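Local coordinates for small S protein (Podospora anserina, PDB 2WVQ), which controls vegetative self/non-self recognition in the fungus, forming the [het-s] prion and triggering, through its het-S partner from incompatible cells, a lethal reaction, at residues C25-C28 with F29-V32; L94-S97 with A98-S102; K103-E106 with L107-Q111; S159-K162 with I163-V167. The protein carries 2 engineered substitutions. All coordinates share one frame; numbering follows the deposited sequence.

Contact 1 of 4, residues C25-C28 with F29-V32; sequences CVAC and FEYV. Engineered in segment 25-28: Ala-27 (natural residue Asp).
Phe-29, Glu-30 and Tyr-31 each turn a backbone N-H onto a carbonyl three residues earlier, a run of i to i-3 bonds that forms as helix 18-28 of the globular HeLo domain leads into the short strand 32-34. Glu-30 N bonds to Ala-27 O at 3.1 Å, although the donor stands well above the carbonyl plane, 59° out of it, and so misses the lone pairs. On either side of it the bonds are weak: Phe-29 N lies 3.3 Å from Val-26 O with an N-H...O angle of only 130°, and Tyr-31 N reaches Cys-28 O at 3.4 Å. Ala-27 is an engineered residue that replaces Asp; the Tyr-31 ring also comes close to its carbonyl, obliquely, with CE1 3.2 Å from Ala-27 O.

In the conformer given, Glu-30 OE1 makes a salt bridge to Lys-53 NZ of helix 42-62. Further on, the backbone of Tyr-31 bonds with that of Trp-152, tying the end of the turn to strand 152-154. Phe-29 is buried and meets Phe-95 of helix 79-108 edge-to-face. With CG anti to its own carbonyl carbon (chi1 -73°), its ring leans back along the helix, leaving Val-26 O in plane at the ring edge and CD1 3.6 Å from Cys-25 O.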
loop_
_atom_site.group_PDB
_atom_site.type_symbol
_atom_site.label_atom_id
_atom_site.label_comp_id
_atom_site.label_asym_id
_atom_site.label_seq_id
_atom_site.Cartn_x
_atom_site.Cartn_y
_atom_site.Cartn_z
ATOM N N CYS A 25 -7.796 9.397 10.300
ATOM C CA CYS A 25 -6.880 8.266 10.371
ATOM C C CYS A 25 -7.136 7.415 11.616
ATOM O O CYS A 25 -7.293 6.173 11.539
ATOM C CB CYS A 25 -5.385 8.714 10.333
ATOM S SG CYS A 25 -4.740 9.369 8.758
ATOM N N VAL A 26 -7.164 8.072 12.772
ATOM C CA VAL A 26 -7.410 7.351 14.055
ATOM C C VAL A 26 -8.791 6.674 13.983
ATOM O O VAL A 26 -8.932 5.492 14.293
ATOM C CB VAL A 26 -7.291 8.290 15.298
ATOM C CG1 VAL A 26 -7.673 7.494 16.657
ATOM C CG2 VAL A 26 -5.875 8.889 15.371
ATOM N N ALA A 27 -9.790 7.400 13.489
ATOM C CA ALA A 27 -11.138 6.830 13.355
ATOM C C ALA A 27 -11.244 5.639 12.377
ATOM O O ALA A 27 -12.154 4.804 12.547
ATOM C CB ALA A 27 -12.166 7.900 13.041
ATOM N N CYS A 28 -10.322 5.537 11.409
ATOM C CA CYS A 28 -10.256 4.396 10.437
ATOM C C CYS A 28 -10.154 3.056 11.112
ATOM O O CYS A 28 -10.794 2.117 10.675
ATOM C CB CYS A 28 -9.087 4.505 9.465
ATOM S SG CYS A 28 -9.318 5.633 8.034
ATOM N N PHE A 29 -9.320 2.978 12.143
ATOM C CA PHE A 29 -9.181 1.799 12.993
ATOM C C PHE A 29 -10.482 1.232 13.625
ATOM O O PHE A 29 -10.562 0.041 13.881
ATOM C CB PHE A 29 -8.142 2.041 14.110
ATOM C CG PHE A 29 -6.676 2.064 13.639
ATOM C CD1 PHE A 29 -6.020 3.295 13.328
ATOM C CD2 PHE A 29 -5.950 0.894 13.578
ATOM C CE1 PHE A 29 -4.681 3.327 12.912
ATOM C CE2 PHE A 29 -4.579 0.914 13.190
ATOM C CZ PHE A 29 -3.948 2.151 12.850
ATOM N N GLU A 30 -11.475 2.075 13.857
ATOM C CA GLU A 30 -12.710 1.660 14.513
ATOM C C GLU A 30 -13.625 0.815 13.621
ATOM O O GLU A 30 -14.406 0.016 14.107
ATOM C CB GLU A 30 -13.450 2.894 15.023
ATOM C CG GLU A 30 -12.824 3.419 16.309
ATOM C CD GLU A 30 -13.015 4.899 16.547
ATOM O OE1 GLU A 30 -12.174 5.466 17.274
ATOM O OE2 GLU A 30 -14.000 5.486 16.042
ATOM N N TYR A 31 -13.540 1.014 12.320
ATOM C CA TYR A 31 -14.415 0.289 11.389
ATOM C C TYR A 31 -13.880 -1.116 11.041
ATOM O O TYR A 31 -14.540 -1.854 10.281
ATOM C CB TYR A 31 -14.669 1.145 10.142
ATOM C CG TYR A 31 -15.191 2.519 10.494
ATOM C CD1 TYR A 31 -14.337 3.634 10.514
ATOM C CD2 TYR A 31 -16.539 2.707 10.856
ATOM C CE1 TYR A 31 -14.818 4.909 10.866
ATOM C CE2 TYR A 31 -17.023 3.986 11.216
ATOM C CZ TYR A 31 -16.157 5.079 11.210
ATOM O OH TYR A 31 -16.636 6.336 11.540
ATOM N N VAL A 32 -12.707 -1.490 11.576
ATOM C CA VAL A 32 -12.076 -2.755 11.154
ATOM C C VAL A 32 -12.290 -4.020 12.004
ATOM O O VAL A 32 -12.025 -4.075 13.207
ATOM C CB VAL A 32 -10.645 -2.626 10.459
ATOM C CG1 VAL A 32 -9.927 -1.303 10.725
ATOM C CG2 VAL A 32 -9.757 -3.891 10.631
#

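Contact 2 of 4, residues L94-S97 with A98-S102; sequences LFES and AQKTS
Lys-100 lays its CB and CG against the carbonyls of Ser-97 and Glu-96 in the preceding turn, its backbone N bonded to Glu-96 O within the regular i to i-4 ladder of helix 79-108. Its CB rests 3.7 Å from Ser-97 O. Because chi1 (-66°) sets CG beside the backbone N, that methylene comes equally near to Glu-96 O, also at 3.7 Å. The chain runs extended through CD to CE, which passes 4.3 Å from Glu-96 OE1; only the last torsion bends, turning NZ aside. NZ stays 4.9 Å from Glu-96 OE1, too far for contact between the charges, and is held instead in a salt bridge to Glu-89 of the second subunit.

One residue further on, Thr-101 N donates to Ser-97 O at 3.0 Å in a nearly straight bond of 168°. Thr-101 OG1 also lies close to that carbonyl, yet its hydrogen-bond partner is Glu-90 of the second subunit. This side of the helix therefore faces the dimer partner. Toward the interior of its own chain, Phe-95 and Ala-98 pack on Trp-152 of strand 152-154, while Leu-94 and Phe-95 meet helix 157-176 through Val-167 and Ile-163.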
loop_
_atom_site.group_PDB
_atom_site.type_symbol
_atom_site.label_atom_id
_atom_site.label_comp_id
_atom_site.label_asym_id
_atom_site.label_seq_id
_atom_site.Cartn_x
_atom_site.Cartn_y
_atom_site.Cartn_z
ATOM N N LEU A 94 -3.902 4.082 2.468
ATOM C CA LEU A 94 -3.633 2.770 3.039
ATOM C C LEU A 94 -4.906 2.000 3.444
ATOM O O LEU A 94 -5.058 0.810 3.151
ATOM C CB LEU A 94 -2.707 2.953 4.272
ATOM C CG LEU A 94 -2.067 1.735 4.928
ATOM C CD1 LEU A 94 -1.371 0.916 3.811
ATOM C CD2 LEU A 94 -1.036 2.195 5.972
ATOM N N PHE A 95 -5.804 2.694 4.136
ATOM C CA PHE A 95 -7.071 2.152 4.594
ATOM C C PHE A 95 -8.083 2.053 3.426
ATOM O O PHE A 95 -8.820 1.067 3.322
ATOM C CB PHE A 95 -7.627 3.018 5.764
ATOM C CG PHE A 95 -7.013 2.698 7.119
ATOM C CD1 PHE A 95 -6.051 3.551 7.696
ATOM C CD2 PHE A 95 -7.398 1.543 7.811
ATOM C CE1 PHE A 95 -5.450 3.235 8.952
ATOM C CE2 PHE A 95 -6.841 1.222 9.115
ATOM C CZ PHE A 95 -5.867 2.064 9.674
ATOM N N GLU A 96 -8.083 3.042 2.525
ATOM C CA GLU A 96 -8.922 2.971 1.334
ATOM C C GLU A 96 -8.615 1.684 0.497
ATOM O O GLU A 96 -9.527 0.930 0.203
ATOM C CB GLU A 96 -8.775 4.239 0.486
ATOM C CG GLU A 96 -9.973 4.502 -0.391
ATOM C CD GLU A 96 -9.737 5.612 -1.402
ATOM O OE1 GLU A 96 -10.544 5.689 -2.350
ATOM O OE2 GLU A 96 -8.770 6.396 -1.249
ATOM N N SER A 97 -7.344 1.439 0.183
ATOM C CA SER A 97 -6.864 0.202 -0.445
ATOM C C SER A 97 -7.289 -1.104 0.229
ATOM O O SER A 97 -7.704 -2.060 -0.463
ATOM C CB SER A 97 -5.322 0.244 -0.555
ATOM O OG SER A 97 -4.923 1.369 -1.318
ATOM N N ALA A 98 -7.125 -1.188 1.550
ATOM C CA ALA A 98 -7.488 -2.378 2.323
ATOM C C ALA A 98 -8.982 -2.718 2.180
ATOM O O ALA A 98 -9.336 -3.908 2.017
ATOM C CB ALA A 98 -7.106 -2.197 3.805
ATOM N N GLN A 99 -9.819 -1.675 2.198
ATOM C CA GLN A 99 -11.266 -1.840 2.024
ATOM C C GLN A 99 -11.674 -2.314 0.638
ATOM O O GLN A 99 -12.608 -3.098 0.544
ATOM C CB GLN A 99 -12.095 -0.604 2.450
ATOM C CG GLN A 99 -13.626 -0.836 2.300
ATOM C CD GLN A 99 -14.504 -0.054 3.269
ATOM O OE1 GLN A 99 -14.074 0.925 3.874
ATOM N NE2 GLN A 99 -15.754 -0.480 3.402
ATOM N N LYS A 100 -10.983 -1.874 -0.425
ATOM C CA LYS A 100 -11.224 -2.416 -1.776
ATOM C C LYS A 100 -10.798 -3.867 -1.844
ATOM O O LYS A 100 -11.496 -4.686 -2.446
ATOM C CB LYS A 100 -10.477 -1.633 -2.856
ATOM C CG LYS A 100 -10.957 -0.225 -3.019
ATOM C CD LYS A 100 -10.127 0.481 -4.035
ATOM C CE LYS A 100 -10.672 1.858 -4.320
ATOM N NZ LYS A 100 -12.046 1.821 -4.930
ATOM N N THR A 101 -9.659 -4.196 -1.240
ATOM C CA THR A 101 -9.234 -5.599 -1.113
ATOM C C THR A 101 -10.262 -6.465 -0.364
ATOM O O THR A 101 -10.661 -7.564 -0.837
ATOM C CB THR A 101 -7.788 -5.696 -0.550
ATOM O OG1 THR A 101 -6.930 -5.001 -1.447
ATOM C CG2 THR A 101 -7.301 -7.124 -0.457
ATOM N N SER A 102 -10.726 -5.962 0.781
ATOM C CA SER A 102 -11.757 -6.632 1.572
ATOM C C SER A 102 -13.066 -6.825 0.772
ATOM O O SER A 102 -13.654 -7.891 0.811
ATOM C CB SER A 102 -12.013 -5.859 2.861
ATOM O OG SER A 102 -13.151 -6.341 3.535
#

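Contact 3 of 4, residues K103-E106 with L107-Q111; sequences KRYE and LVADQ
Tyr-105 carries its CG anti to the backbone nitrogen (chi1 -172°), which swings the ring along the chain toward Ala-109, four residues on. Ala-109 in turn points its methyl back at the helix, and CB comes to 3.7 Å from Tyr-105 CE2, approaching the ring obliquely. The same CB sits 3.3 Å from Tyr-105 O, so the one methyl touches both the ring and the carbonyl of Tyr-105.

That carbonyl is also where the hydrogen bonding of the helix changes. Leu-107 N still bonds to Lys-103 O at 3.1 Å in the i to i-4 pattern. Tyr-105 O then takes two donors: Val-108 N at 3.2 Å, lying well above the carbonyl plane, and Ala-109 N at 2.9 Å, in a weak bond bent to 123°. Val-108 CG1 lies 3.7 Å from the same oxygen, Tyr-105 O.

The side chains pointing off the helix find partners beyond this turn. Tyr-105 stacks on Tyr-155, while Arg-104 reaches into the second subunit with salt bridges to Glu-90 and Glu-173, its NH1 also bonding to Ser-86 there. At Ala-109 the backbone opens to an extended conformation (psi 164°). The shared acceptor followed by this extended residue is characteristic of a C-terminal helix end, where helix 79-108 of the HeLo domain frays into loop.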
loop_
_atom_site.group_PDB
_atom_site.type_symbol
_atom_site.label_atom_id
_atom_site.label_comp_id
_atom_site.label_asym_id
_atom_site.label_seq_id
_atom_site.Cartn_x
_atom_site.Cartn_y
_atom_site.Cartn_z
ATOM N N LYS A 103 -13.504 -5.788 0.063
ATOM C CA LYS A 103 -14.723 -5.818 -0.734
ATOM C C LYS A 103 -14.669 -6.845 -1.850
ATOM O O LYS A 103 -15.687 -7.465 -2.178
ATOM C CB LYS A 103 -15.076 -4.423 -1.252
ATOM C CG LYS A 103 -16.125 -3.712 -0.346
ATOM C CD LYS A 103 -16.295 -2.182 -0.522
ATOM C CE LYS A 103 -16.389 -1.716 -1.992
ATOM N NZ LYS A 103 -15.008 -1.625 -2.587
ATOM N N ARG A 104 -13.472 -7.033 -2.411
ATOM C CA ARG A 104 -13.241 -8.007 -3.464
ATOM C C ARG A 104 -13.364 -9.430 -2.953
ATOM O O ARG A 104 -13.854 -10.326 -3.679
ATOM C CB ARG A 104 -11.883 -7.779 -4.129
ATOM C CG ARG A 104 -11.892 -6.625 -5.098
ATOM C CD ARG A 104 -10.729 -6.694 -6.059
ATOM N NE ARG A 104 -9.406 -6.879 -5.438
ATOM C CZ ARG A 104 -8.641 -5.919 -4.934
ATOM N NH1 ARG A 104 -9.039 -4.646 -4.916
ATOM N NH2 ARG A 104 -7.448 -6.240 -4.452
ATOM N N TYR A 105 -12.950 -9.628 -1.703
ATOM C CA TYR A 105 -13.142 -10.900 -1.007
ATOM C C TYR A 105 -14.625 -11.200 -0.715
ATOM O O TYR A 105 -15.099 -12.336 -0.988
ATOM C CB TYR A 105 -12.324 -10.935 0.278
ATOM C CG TYR A 105 -12.320 -12.279 0.947
ATOM C CD1 TYR A 105 -11.352 -13.230 0.638
ATOM C CD2 TYR A 105 -13.296 -12.610 1.890
ATOM C CE1 TYR A 105 -11.361 -14.487 1.265
ATOM C CE2 TYR A 105 -13.305 -13.839 2.521
ATOM C CZ TYR A 105 -12.344 -14.773 2.204
ATOM O OH TYR A 105 -12.382 -15.990 2.839
ATOM N N GLU A 106 -15.326 -10.205 -0.146
ATOM C CA GLU A 106 -16.755 -10.267 0.151
ATOM C C GLU A 106 -17.605 -10.645 -1.043
ATOM O O GLU A 106 -18.566 -11.346 -0.885
ATOM C CB GLU A 106 -17.288 -8.919 0.609
ATOM C CG GLU A 106 -17.132 -8.578 2.066
ATOM C CD GLU A 106 -17.487 -7.109 2.321
ATOM O OE1 GLU A 106 -16.700 -6.393 3.004
ATOM O OE2 GLU A 106 -18.534 -6.655 1.795
ATOM N N LEU A 107 -17.270 -10.101 -2.210
ATOM C CA LEU A 107 -18.064 -10.251 -3.409
ATOM C C LEU A 107 -18.087 -11.711 -3.871
ATOM O O LEU A 107 -19.084 -12.181 -4.419
ATOM C CB LEU A 107 -17.548 -9.305 -4.514
ATOM C CG LEU A 107 -18.442 -9.163 -5.755
ATOM C CD1 LEU A 107 -19.861 -8.717 -5.389
ATOM C CD2 LEU A 107 -17.808 -8.217 -6.739
ATOM N N VAL A 108 -17.005 -12.426 -3.585
ATOM C CA VAL A 108 -16.815 -13.780 -4.064
ATOM C C VAL A 108 -16.949 -14.874 -2.977
ATOM O O VAL A 108 -17.058 -16.048 -3.315
ATOM C CB VAL A 108 -15.451 -13.886 -4.862
ATOM C CG1 VAL A 108 -14.285 -14.368 -3.976
ATOM C CG2 VAL A 108 -15.599 -14.755 -6.062
ATOM N N ALA A 109 -16.954 -14.511 -1.690
ATOM C CA ALA A 109 -16.938 -15.539 -0.619
ATOM C C ALA A 109 -18.295 -16.171 -0.283
ATOM O O ALA A 109 -19.350 -15.634 -0.627
ATOM C CB ALA A 109 -16.283 -14.992 0.649
ATOM N N ASP A 110 -18.250 -17.308 0.416
ATOM C CA ASP A 110 -19.458 -17.962 0.948
ATOM C C ASP A 110 -19.771 -17.376 2.314
ATOM O O ASP A 110 -18.898 -16.760 2.931
ATOM C CB ASP A 110 -19.262 -19.483 1.084
ATOM C CG ASP A 110 -18.456 -20.095 -0.067
ATOM O OD1 ASP A 110 -18.864 -19.986 -1.247
ATOM O OD2 ASP A 110 -17.407 -20.711 0.220
ATOM N N GLN A 111 -20.994 -17.580 2.807
ATOM C CA GLN A 111 -21.397 -17.031 4.114
ATOM C C GLN A 111 -20.571 -17.566 5.279
ATOM O O GLN A 111 -20.360 -16.856 6.263
ATOM C CB GLN A 111 -22.884 -17.259 4.392
ATOM C CG GLN A 111 -23.800 -16.743 3.299
ATOM C CD GLN A 111 -23.463 -15.332 2.888
ATOM O OE1 GLN A 111 -23.398 -14.435 3.730
ATOM N NE2 GLN A 111 -23.234 -15.122 1.587
#

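Contact 4 of 4, residues S159-K162 with I163-V167; sequences SLEK and IVDQV
Leu-160 and Val-164 run alongside each other in the same direction on the buried flank of helix 157-176. With chi1 at 179°, the isobutyl group of Leu-160 extends until CD1 touches Val-164 CG2 at 3.8 Å. Beneath them the backbone is drawn tight: Val-164 N meets Leu-160 O at 2.9 Å, nearly along the C=O axis. Ile-163 shares this flank, its CG1 lying 3.4 Å from Ser-159 O, the carbonyl that also accepts its N-H.

Toward solvent the ends of the side chains meet more loosely. Glu-161 and Asp-165 bring like charges together, with Glu-161 OE2 3.6 Å from Asp-165 OD2 and the carboxylate planes turned 48° apart; such closeness might raise the proton affinity of one of them. The backbone bond below this pair is nevertheless short, 2.8 Å from Asp-165 N to Glu-161 O. Exposed Lys-162, kinked along its chain, runs beside Gln-166 with CG 3.9 Å from Gln-166 OE1. That amide oxygen is bonded to the Lys-162 amine of the second subunit, so this pair contributes to the dimer interface.

Inward, the apolar flank fits between helices: Leu-160, Ile-163 and Val-164 all rest on Leu-49 of helix 42-62, Ile-163 also packs on Ala-98 of helix 79-108, and Leu-154 of strand 152-154 closes against Leu-160 and Ile-163.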
loop_
_atom_site.group_PDB
_atom_site.type_symbol
_atom_site.label_atom_id
_atom_site.label_comp_id
_atom_site.label_asym_id
_atom_site.label_seq_id
_atom_site.Cartn_x
_atom_site.Cartn_y
_atom_site.Cartn_z
ATOM N N SER A 159 -2.895 -8.621 4.857
ATOM C CA SER A 159 -3.591 -7.346 4.881
ATOM C C SER A 159 -3.427 -6.631 6.239
ATOM O O SER A 159 -3.319 -5.389 6.291
ATOM C CB SER A 159 -5.083 -7.564 4.600
ATOM O OG SER A 159 -5.311 -7.996 3.261
ATOM N N LEU A 160 -3.475 -7.407 7.329
ATOM C CA LEU A 160 -3.310 -6.879 8.697
ATOM C C LEU A 160 -1.881 -6.418 8.904
ATOM O O LEU A 160 -1.646 -5.312 9.384
ATOM C CB LEU A 160 -3.656 -7.961 9.727
ATOM C CG LEU A 160 -3.595 -7.839 11.275
ATOM C CD1 LEU A 160 -2.258 -7.477 11.874
ATOM C CD2 LEU A 160 -4.687 -6.961 11.815
ATOM N N GLU A 161 -0.933 -7.280 8.537
ATOM C CA GLU A 161 0.493 -6.942 8.596
ATOM C C GLU A 161 0.811 -5.700 7.785
ATOM O O GLU A 161 1.542 -4.827 8.264
ATOM C CB GLU A 161 1.376 -8.105 8.127
ATOM C CG GLU A 161 1.416 -9.310 9.077
ATOM C CD GLU A 161 1.763 -8.959 10.533
ATOM O OE1 GLU A 161 1.355 -9.738 11.432
ATOM O OE2 GLU A 161 2.431 -7.923 10.792
ATOM N N LYS A 162 0.255 -5.607 6.574
ATOM C CA LYS A 162 0.442 -4.414 5.737
ATOM C C LYS A 162 -0.012 -3.141 6.452
ATOM O O LYS A 162 0.691 -2.163 6.401
ATOM C CB LYS A 162 -0.255 -4.558 4.391
ATOM C CG LYS A 162 0.055 -3.456 3.396
ATOM C CD LYS A 162 0.161 -4.066 1.963
ATOM C CE LYS A 162 -1.140 -3.915 1.165
ATOM N NZ LYS A 162 -1.470 -5.089 0.254
ATOM N N ILE A 163 -1.176 -3.159 7.100
ATOM C CA ILE A 163 -1.641 -1.998 7.880
ATOM C C ILE A 163 -0.725 -1.701 9.070
ATOM O O ILE A 163 -0.314 -0.561 9.261
ATOM C CB ILE A 163 -3.099 -2.149 8.391
ATOM C CG1 ILE A 163 -4.071 -2.154 7.206
ATOM C CG2 ILE A 163 -3.436 -1.014 9.453
ATOM C CD1 ILE A 163 -5.493 -2.140 7.590
ATOM N N VAL A 164 -0.447 -2.724 9.874
ATOM C CA VAL A 164 0.290 -2.544 11.109
ATOM C C VAL A 164 1.693 -2.020 10.833
ATOM O O VAL A 164 2.103 -1.007 11.438
ATOM C CB VAL A 164 0.301 -3.848 11.977
ATOM C CG1 VAL A 164 1.426 -3.826 12.954
ATOM C CG2 VAL A 164 -1.063 -4.015 12.705
ATOM N N ASP A 165 2.392 -2.677 9.904
ATOM C CA ASP A 165 3.750 -2.347 9.495
ATOM C C ASP A 165 3.888 -0.982 8.831
ATOM O O ASP A 165 4.799 -0.220 9.155
ATOM C CB ASP A 165 4.337 -3.428 8.551
ATOM C CG ASP A 165 4.520 -4.799 9.236
ATOM O OD1 ASP A 165 4.896 -5.776 8.533
ATOM O OD2 ASP A 165 4.286 -4.912 10.469
ATOM N N GLN A 166 3.007 -0.673 7.887
ATOM C CA GLN A 166 3.016 0.647 7.259
ATOM C C GLN A 166 2.613 1.779 8.223
ATOM O O GLN A 166 3.184 2.867 8.147
ATOM C CB GLN A 166 2.148 0.656 6.009
ATOM C CG GLN A 166 2.710 -0.214 4.884
ATOM C CD GLN A 166 2.537 0.416 3.520
ATOM O OE1 GLN A 166 2.086 -0.245 2.575
ATOM N NE2 GLN A 166 2.930 1.696 3.389
ATOM N N VAL A 167 1.650 1.539 9.117
ATOM C CA VAL A 167 1.287 2.583 10.124
ATOM C C VAL A 167 2.465 2.884 11.053
ATOM O O VAL A 167 2.721 4.054 11.327
ATOM C CB VAL A 167 -0.086 2.352 10.868
ATOM C CG1 VAL A 167 -0.314 3.365 12.036
ATOM C CG2 VAL A 167 -1.294 2.474 9.875
#

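How the contacts relate
Along the chain the four contacts follow one another in order, each local in sequence, and together they sample three helices of one HeLo domain. Contacts 2 and 3 are consecutive on helix 79-108, with centres 14 Å apart, and carry that helix from the body of the fold out to its end. Contact 1, on helix 18-28, and contact 4, on helix 157-176, both touch contact 2, at centre distances of 12 and 11 Å. Phe-29 of contact 1 bridges to contacts 2 and 4, meeting Val-167 in the latter. Contact 3 stands apart, its centre about 21 Å from those of contacts 1 and 4. Contacts 2, 3 and 4 also meet the second subunit, so these helices serve both core and homodimer.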